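Local atomic coordinates of N-acetyl-beta-D glucosaminidase (Rhizomucor miehei CAU432, PDB entry 4ZM6), a protein that probably hydrolyses beta-linked N-acetylglucosamine as a family 3 glycoside hydrolase and also carries a GCN5-related acetyltransferase region that binds acetyl coenzyme A. Residues C19-L24 with G40-F45; V477-N482 with D493-T498; D551-M556 with V595-T600. One frame throughout, in Å; residues are numbered along the deposited sequence.

In the fold
The three contacts follow one another along the chain, and none touches another. Interaction 1 joins two neighbouring parallel strands in the glycoside hydrolase family 3 N-terminal region. Interaction 2 joins two parallel strands of a mixed sheet; its centre is about 36 Å from that of interaction 1, with about 17 Å between nearest atoms. Interaction 3 packs a helix on a strand in the acetyltransferase region, with its centre about 39 Å from that of interaction 2 and about 53 Å from that of interaction 1. Interactions 1 and 3 lie on opposite sides of the chain's centre. In interaction 3 the side chain of Met556 is about 7 Å from the bound acetyl coenzyme A.

Interaction 1: C19-L24 with G40-F45; sequences CGFDGL and GSIILF
Cys19 pairs with Ile42 as a parallel bridge where strand 17-19 ends, against strand 41-44, held by Ile43 N to Cys19 O at 3.2 Å and a weak bond from Cys19 N to Ser41 O at 3.4 Å. With helix 28-37 between them, the strands form a beta-alpha-beta crossover, as expected at the start of a family 3 TIM-barrel-type domain. The pairing fades beyond the bridge: Gly20 CA still offers a C-H to Ile43 O at 3.4 Å, and the chain then turns off into its loop. Phe21 keeps to the side of Ile42 and Leu44. Its CG stands between the backbone N and the carbonyl carbon (chi1 61°), and the ring reaches back to the strand. CE2 meets Leu44 CD2 obliquely at 3.6 Å, the two side chains lying alongside and pointing the same way, whereas Ile42 CG2 meets the ring edge near its plane, 4.0 Å from Phe21 CE2. Asn48 ties this loop to the chain just after strand 41-44, ND2 bonding Phe21 O and Gly23 O and OD1 receiving Phe45 N. Away from the Phe21 ring, Ile43 touches Met18 and Leu131, and its CG2 lies against the loop backbone, 3.5 Å from Gly20 N.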
# COMPACT_ATOMS: atom_id res chain seq x y z
N CYS A 19 -25.36 9.63 -28.39
CA CYS A 19 -26.33 8.86 -29.16
C CYS A 19 -25.72 8.32 -30.45
O CYS A 19 -24.90 8.99 -31.08
CB CYS A 19 -27.55 9.73 -29.47
SG CYS A 19 -28.10 10.78 -28.11
N GLY A 20 -26.14 7.11 -30.83
CA GLY A 20 -25.63 6.45 -32.03
C GLY A 20 -26.57 6.52 -33.21
O GLY A 20 -27.48 7.36 -33.25
N PHE A 21 -26.34 5.64 -34.19
CA PHE A 21 -27.16 5.55 -35.40
C PHE A 21 -26.74 4.33 -36.22
O PHE A 21 -25.85 3.58 -35.82
CB PHE A 21 -27.04 6.83 -36.25
CG PHE A 21 -25.64 7.12 -36.73
CD1 PHE A 21 -25.13 6.50 -37.86
CD2 PHE A 21 -24.83 8.01 -36.04
CE1 PHE A 21 -23.85 6.76 -38.30
CE2 PHE A 21 -23.55 8.28 -36.48
CZ PHE A 21 -23.05 7.65 -37.62
N ASP A 22 -27.40 4.13 -37.36
CA ASP A 22 -27.07 3.05 -38.28
C ASP A 22 -26.58 3.61 -39.62
O ASP A 22 -26.94 4.73 -40.00
CB ASP A 22 -28.30 2.15 -38.50
CG ASP A 22 -27.93 0.71 -38.80
OD1 ASP A 22 -27.01 0.48 -39.61
OD2 ASP A 22 -28.56 -0.20 -38.21
N GLY A 23 -25.76 2.83 -40.32
CA GLY A 23 -25.27 3.20 -41.65
C GLY A 23 -23.85 3.74 -41.62
O GLY A 23 -23.19 3.72 -40.59
N LEU A 24 -23.39 4.25 -42.77
CA LEU A 24 -22.00 4.70 -42.95
C LEU A 24 -21.95 6.19 -43.31
O LEU A 24 -20.93 6.68 -43.81
CB LEU A 24 -21.31 3.87 -44.04
CG LEU A 24 -21.77 2.41 -44.17
CD1 LEU A 24 -22.84 2.26 -45.24
CD2 LEU A 24 -20.62 1.46 -44.46
N GLY A 40 -24.35 16.91 -27.96
CA GLY A 40 -22.92 17.19 -27.75
C GLY A 40 -21.95 16.05 -27.99
O GLY A 40 -20.75 16.29 -28.09
N SER A 41 -22.45 14.82 -28.07
CA SER A 41 -21.59 13.65 -28.24
C SER A 41 -22.25 12.58 -29.10
O SER A 41 -23.46 12.37 -29.04
CB SER A 41 -21.23 13.06 -26.87
OG SER A 41 -21.06 14.07 -25.88
N ILE A 42 -21.43 11.89 -29.90
CA ILE A 42 -21.88 10.79 -30.75
C ILE A 42 -21.15 9.53 -30.33
O ILE A 42 -20.04 9.61 -29.80
CB ILE A 42 -21.57 11.07 -32.24
CG1 ILE A 42 -22.17 12.41 -32.69
CG2 ILE A 42 -22.06 9.94 -33.13
CD1 ILE A 42 -23.68 12.49 -32.61
N ILE A 43 -21.76 8.37 -30.57
CA ILE A 43 -21.10 7.08 -30.39
C ILE A 43 -21.23 6.24 -31.66
O ILE A 43 -22.27 6.27 -32.32
CB ILE A 43 -21.65 6.30 -29.16
CG1 ILE A 43 -21.03 4.89 -29.09
CG2 ILE A 43 -23.17 6.23 -29.18
CD1 ILE A 43 -21.23 4.19 -27.76
N LEU A 44 -20.18 5.51 -32.00
CA LEU A 44 -20.12 4.73 -33.23
C LEU A 44 -19.84 3.25 -32.96
O LEU A 44 -19.26 2.89 -31.93
CB LEU A 44 -19.02 5.29 -34.14
CG LEU A 44 -19.06 6.79 -34.46
CD1 LEU A 44 -17.88 7.15 -35.35
CD2 LEU A 44 -20.37 7.18 -35.12
N PHE A 45 -20.28 2.40 -33.89
CA PHE A 45 -20.06 0.96 -33.81
C PHE A 45 -19.57 0.45 -35.16
O PHE A 45 -19.46 1.24 -36.10
CB PHE A 45 -21.36 0.25 -33.43
CG PHE A 45 -21.88 0.62 -32.06
CD1 PHE A 45 -22.59 1.80 -31.86
CD2 PHE A 45 -21.67 -0.23 -30.98
CE1 PHE A 45 -23.06 2.13 -30.61
CE2 PHE A 45 -22.16 0.10 -29.72
CZ PHE A 45 -22.85 1.28 -29.54

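Interaction 2: V477-N482 with D493-T498; sequences VAAVMN and DTYLVT
Thr494 O opens the parallel ladder by accepting Val477 N at 3.1 Å. Next, Tyr495 is paired with Val477. With CG anti to the backbone N (chi1 174°), its ring runs over the face that carries Val477 and Ala479. Val477 CB stands in plane at the ring edge and CG1 is 3.9 Å from Tyr495 CD1; farther along the ring, Ala479 CB approaches Tyr495 CE1 obliquely at 3.8 Å. The hydroxyl OH of Tyr495 lies 3.3 Å from Ala479 CB and is hydrogen-bonded to Pro483 O, in the loop after strand 475-479. Leu496 uses both backbone polar atoms: its N gives to Val477 O at 3.0 Å and its O receives Ala479 N at 3.1 Å. On the opposite face from Tyr495, Leu496 CD2 meets Ala478 CB at 3.8 Å, and Leu496 also touches Ile513 of helix 503-513. Val497 returns to the Tyr495 face beside strand 373-377. Thr498 N closes the ladder on Ala479 O at 3.2 Å; its side chain lies alongside Val480, and OG1 is bonded to Glu500 O. Parallel strands with an antiparallel one, 373-377, at the sheet's edge are consistent with the alpha/beta sandwich that follows the barrel in many family 3 glycosidases.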
# COMPACT_ATOMS: atom_id res chain seq x y z
N VAL A 477 -5.01 -28.76 -27.19
CA VAL A 477 -6.22 -27.94 -27.12
C VAL A 477 -5.87 -26.46 -26.93
O VAL A 477 -5.22 -26.09 -25.96
CB VAL A 477 -7.13 -28.40 -25.97
CG1 VAL A 477 -8.40 -27.55 -25.91
CG2 VAL A 477 -7.46 -29.88 -26.12
N ALA A 478 -6.32 -25.63 -27.87
CA ALA A 478 -6.11 -24.18 -27.81
C ALA A 478 -7.44 -23.47 -27.58
O ALA A 478 -8.31 -23.48 -28.46
CB ALA A 478 -5.48 -23.69 -29.10
N ALA A 479 -7.60 -22.87 -26.40
CA ALA A 479 -8.77 -22.04 -26.08
C ALA A 479 -8.51 -20.58 -26.45
O ALA A 479 -7.56 -19.97 -25.97
CB ALA A 479 -9.12 -22.17 -24.61
N VAL A 480 -9.37 -20.02 -27.29
CA VAL A 480 -9.10 -18.72 -27.88
C VAL A 480 -9.98 -17.59 -27.35
O VAL A 480 -9.77 -16.43 -27.70
CB VAL A 480 -9.17 -18.78 -29.43
CG1 VAL A 480 -8.22 -19.85 -29.94
CG2 VAL A 480 -10.58 -19.07 -29.92
N MET A 481 -10.96 -17.91 -26.52
CA MET A 481 -11.74 -16.88 -25.82
C MET A 481 -11.29 -16.82 -24.36
O MET A 481 -10.16 -16.39 -24.09
CB MET A 481 -13.23 -17.11 -26.02
CG MET A 481 -13.64 -16.90 -27.47
SD MET A 481 -15.41 -17.00 -27.80
CE MET A 481 -15.97 -15.39 -27.24
N ASN A 482 -12.11 -17.25 -23.41
CA ASN A 482 -11.66 -17.29 -22.02
C ASN A 482 -10.70 -18.45 -21.80
O ASN A 482 -10.88 -19.52 -22.38
CB ASN A 482 -12.85 -17.42 -21.06
CG ASN A 482 -13.76 -16.21 -21.09
OD1 ASN A 482 -13.39 -15.14 -21.56
ND2 ASN A 482 -14.98 -16.39 -20.59
N ASP A 493 -3.68 -33.32 -21.30
CA ASP A 493 -2.28 -33.16 -20.92
C ASP A 493 -1.63 -31.94 -21.54
O ASP A 493 -0.64 -31.43 -21.02
CB ASP A 493 -1.48 -34.41 -21.32
CG ASP A 493 -1.82 -35.63 -20.48
OD1 ASP A 493 -2.05 -35.47 -19.26
OD2 ASP A 493 -1.84 -36.75 -21.03
N THR A 494 -2.18 -31.46 -22.66
CA THR A 494 -1.53 -30.39 -23.41
C THR A 494 -2.55 -29.33 -23.85
O THR A 494 -3.40 -29.58 -24.71
CB THR A 494 -0.64 -30.96 -24.55
OG1 THR A 494 -0.65 -30.09 -25.68
CG2 THR A 494 -1.10 -32.36 -24.96
N TYR A 495 -2.45 -28.15 -23.23
CA TYR A 495 -3.45 -27.09 -23.32
C TYR A 495 -2.76 -25.73 -23.31
O TYR A 495 -1.80 -25.52 -22.56
CB TYR A 495 -4.41 -27.21 -22.13
CG TYR A 495 -5.44 -26.10 -21.99
CD1 TYR A 495 -6.55 -26.04 -22.82
CD2 TYR A 495 -5.31 -25.13 -21.00
CE1 TYR A 495 -7.49 -25.03 -22.68
CE2 TYR A 495 -6.24 -24.12 -20.85
CZ TYR A 495 -7.33 -24.08 -21.70
OH TYR A 495 -8.27 -23.09 -21.55
N LEU A 496 -3.24 -24.81 -24.15
CA LEU A 496 -2.71 -23.45 -24.21
C LEU A 496 -3.84 -22.45 -24.38
O LEU A 496 -4.97 -22.82 -24.68
CB LEU A 496 -1.69 -23.29 -25.35
CG LEU A 496 -2.20 -23.32 -26.80
CD1 LEU A 496 -1.32 -22.47 -27.70
CD2 LEU A 496 -2.29 -24.75 -27.34
N VAL A 497 -3.53 -21.17 -24.21
CA VAL A 497 -4.55 -20.12 -24.25
C VAL A 497 -4.03 -18.89 -25.00
O VAL A 497 -2.84 -18.56 -24.91
CB VAL A 497 -5.02 -19.73 -22.83
CG1 VAL A 497 -5.75 -20.89 -22.17
CG2 VAL A 497 -3.84 -19.28 -21.95
N THR A 498 -4.91 -18.25 -25.76
CA THR A 498 -4.54 -17.11 -26.59
C THR A 498 -5.21 -15.83 -26.14
O THR A 498 -4.89 -14.76 -26.66
CB THR A 498 -4.90 -17.36 -28.08
OG1 THR A 498 -6.30 -17.15 -28.29
CG2 THR A 498 -4.51 -18.78 -28.50

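Interaction 3: D551-M556 with V595-T600; sequences DHVTAM and VGFVAT
Helix 546-561 packing on strand 594-605 belongs to the GNAT fold, where the first helix of the domain covers one face of the central sheet. Val553 and Met556, one helical turn apart, make the contact. The short axes cross nearly at right angles (98°) at 9.3 Å. Val553 sits over the Phe597 ring in a CH-pi contact: CG1 is 4.3 Å from the ring centroid and only 6° off its normal, while CG2 leans toward the near rim, 3.7 Å from Phe597 CD1. Phe597 CG, anti to the backbone N, carries the ring out from the strand toward the helix, with one face turned to the valine. Met556 reaches across extended and bends only at its last torsion (chi3 -74°). Its methyl CE comes to rest against the Val595-Gly596 peptide, 3.4 Å from Val595 C, and SD lies 4.2 Å from Phe597 CB. That peptide belongs to a classic beta bulge, Val595 and Gly596 both facing Ala587, and Gly596 lies close to Val618, which binds acetyl-CoA. Around this core, Tyr544 meets the Phe597 ring edge-to-face, Leu576 of helix 569-577 packs against the same phenylalanine, and Met617 of strand 608-618 touches Met556. On the other side of the sheet Val598 and Thr600 pack on helix 627-642, placing strand 594-605 between helices.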
# COMPACT_ATOMS: atom_id res chain seq x y z
N ASP A 551 26.39 -3.87 -1.51
CA ASP A 551 27.55 -4.66 -1.96
C ASP A 551 27.25 -5.40 -3.26
O ASP A 551 28.09 -5.46 -4.14
CB ASP A 551 27.98 -5.68 -0.89
CG ASP A 551 28.73 -5.03 0.25
OD1 ASP A 551 29.75 -4.36 -0.01
OD2 ASP A 551 28.30 -5.22 1.41
N HIS A 552 26.04 -5.94 -3.36
CA HIS A 552 25.63 -6.66 -4.56
C HIS A 552 25.47 -5.74 -5.76
O HIS A 552 25.91 -6.07 -6.86
CB HIS A 552 24.34 -7.42 -4.30
CG HIS A 552 24.53 -8.61 -3.42
ND1 HIS A 552 23.79 -8.81 -2.27
CD2 HIS A 552 25.40 -9.65 -3.50
CE1 HIS A 552 24.19 -9.93 -1.69
NE2 HIS A 552 25.16 -10.46 -2.42
N VAL A 553 24.82 -4.59 -5.54
CA VAL A 553 24.67 -3.59 -6.59
C VAL A 553 26.03 -3.10 -7.07
O VAL A 553 26.24 -2.90 -8.26
CB VAL A 553 23.82 -2.41 -6.11
CG1 VAL A 553 23.96 -1.22 -7.04
CG2 VAL A 553 22.36 -2.83 -5.99
N THR A 554 26.95 -2.92 -6.12
CA THR A 554 28.33 -2.54 -6.44
C THR A 554 29.00 -3.59 -7.33
O THR A 554 29.63 -3.25 -8.33
CB THR A 554 29.17 -2.35 -5.16
OG1 THR A 554 28.55 -1.37 -4.32
CG2 THR A 554 30.60 -1.92 -5.50
N ALA A 555 28.84 -4.86 -6.97
CA ALA A 555 29.39 -5.96 -7.77
C ALA A 555 28.75 -6.02 -9.16
O ALA A 555 29.43 -6.27 -10.15
CB ALA A 555 29.19 -7.29 -7.06
N MET A 556 27.45 -5.76 -9.23
CA MET A 556 26.75 -5.75 -10.50
C MET A 556 27.30 -4.64 -11.41
O MET A 556 27.42 -4.83 -12.62
CB MET A 556 25.24 -5.58 -10.29
CG MET A 556 24.39 -6.00 -11.47
SD MET A 556 22.65 -5.58 -11.25
CE MET A 556 22.16 -6.80 -10.04
N VAL A 595 19.54 -9.87 -9.28
CA VAL A 595 19.89 -10.05 -10.69
C VAL A 595 19.81 -8.76 -11.51
O VAL A 595 20.50 -8.63 -12.52
CB VAL A 595 19.03 -11.15 -11.35
CG1 VAL A 595 19.40 -12.50 -10.78
CG2 VAL A 595 17.54 -10.88 -11.17
N GLY A 596 18.98 -7.81 -11.08
CA GLY A 596 18.92 -6.50 -11.72
C GLY A 596 18.63 -5.39 -10.74
O GLY A 596 18.14 -5.62 -9.63
N PHE A 597 18.93 -4.16 -11.16
CA PHE A 597 18.74 -2.99 -10.33
C PHE A 597 18.25 -1.82 -11.18
O PHE A 597 18.64 -1.68 -12.33
CB PHE A 597 20.07 -2.63 -9.65
CG PHE A 597 20.07 -1.30 -8.97
CD1 PHE A 597 19.57 -1.17 -7.69
CD2 PHE A 597 20.57 -0.17 -9.60
CE1 PHE A 597 19.56 0.05 -7.05
CE2 PHE A 597 20.56 1.06 -8.97
CZ PHE A 597 20.05 1.17 -7.69
N VAL A 598 17.39 -0.99 -10.59
CA VAL A 598 16.98 0.26 -11.21
C VAL A 598 17.03 1.41 -10.18
O VAL A 598 16.63 1.23 -9.03
CB VAL A 598 15.57 0.14 -11.83
CG1 VAL A 598 14.50 -0.06 -10.77
CG2 VAL A 598 15.24 1.35 -12.69
N ALA A 599 17.54 2.56 -10.62
CA ALA A 599 17.59 3.77 -9.80
C ALA A 599 16.71 4.84 -10.41
O ALA A 599 16.50 4.86 -11.62
CB ALA A 599 19.01 4.27 -9.69
N THR A 600 16.25 5.76 -9.57
CA THR A 600 15.09 6.59 -9.88
C THR A 600 14.97 7.78 -8.91
O THR A 600 15.13 7.62 -7.71
CB THR A 600 13.80 5.73 -9.81
OG1 THR A 600 13.48 5.26 -11.12
CG2 THR A 600 12.60 6.49 -9.26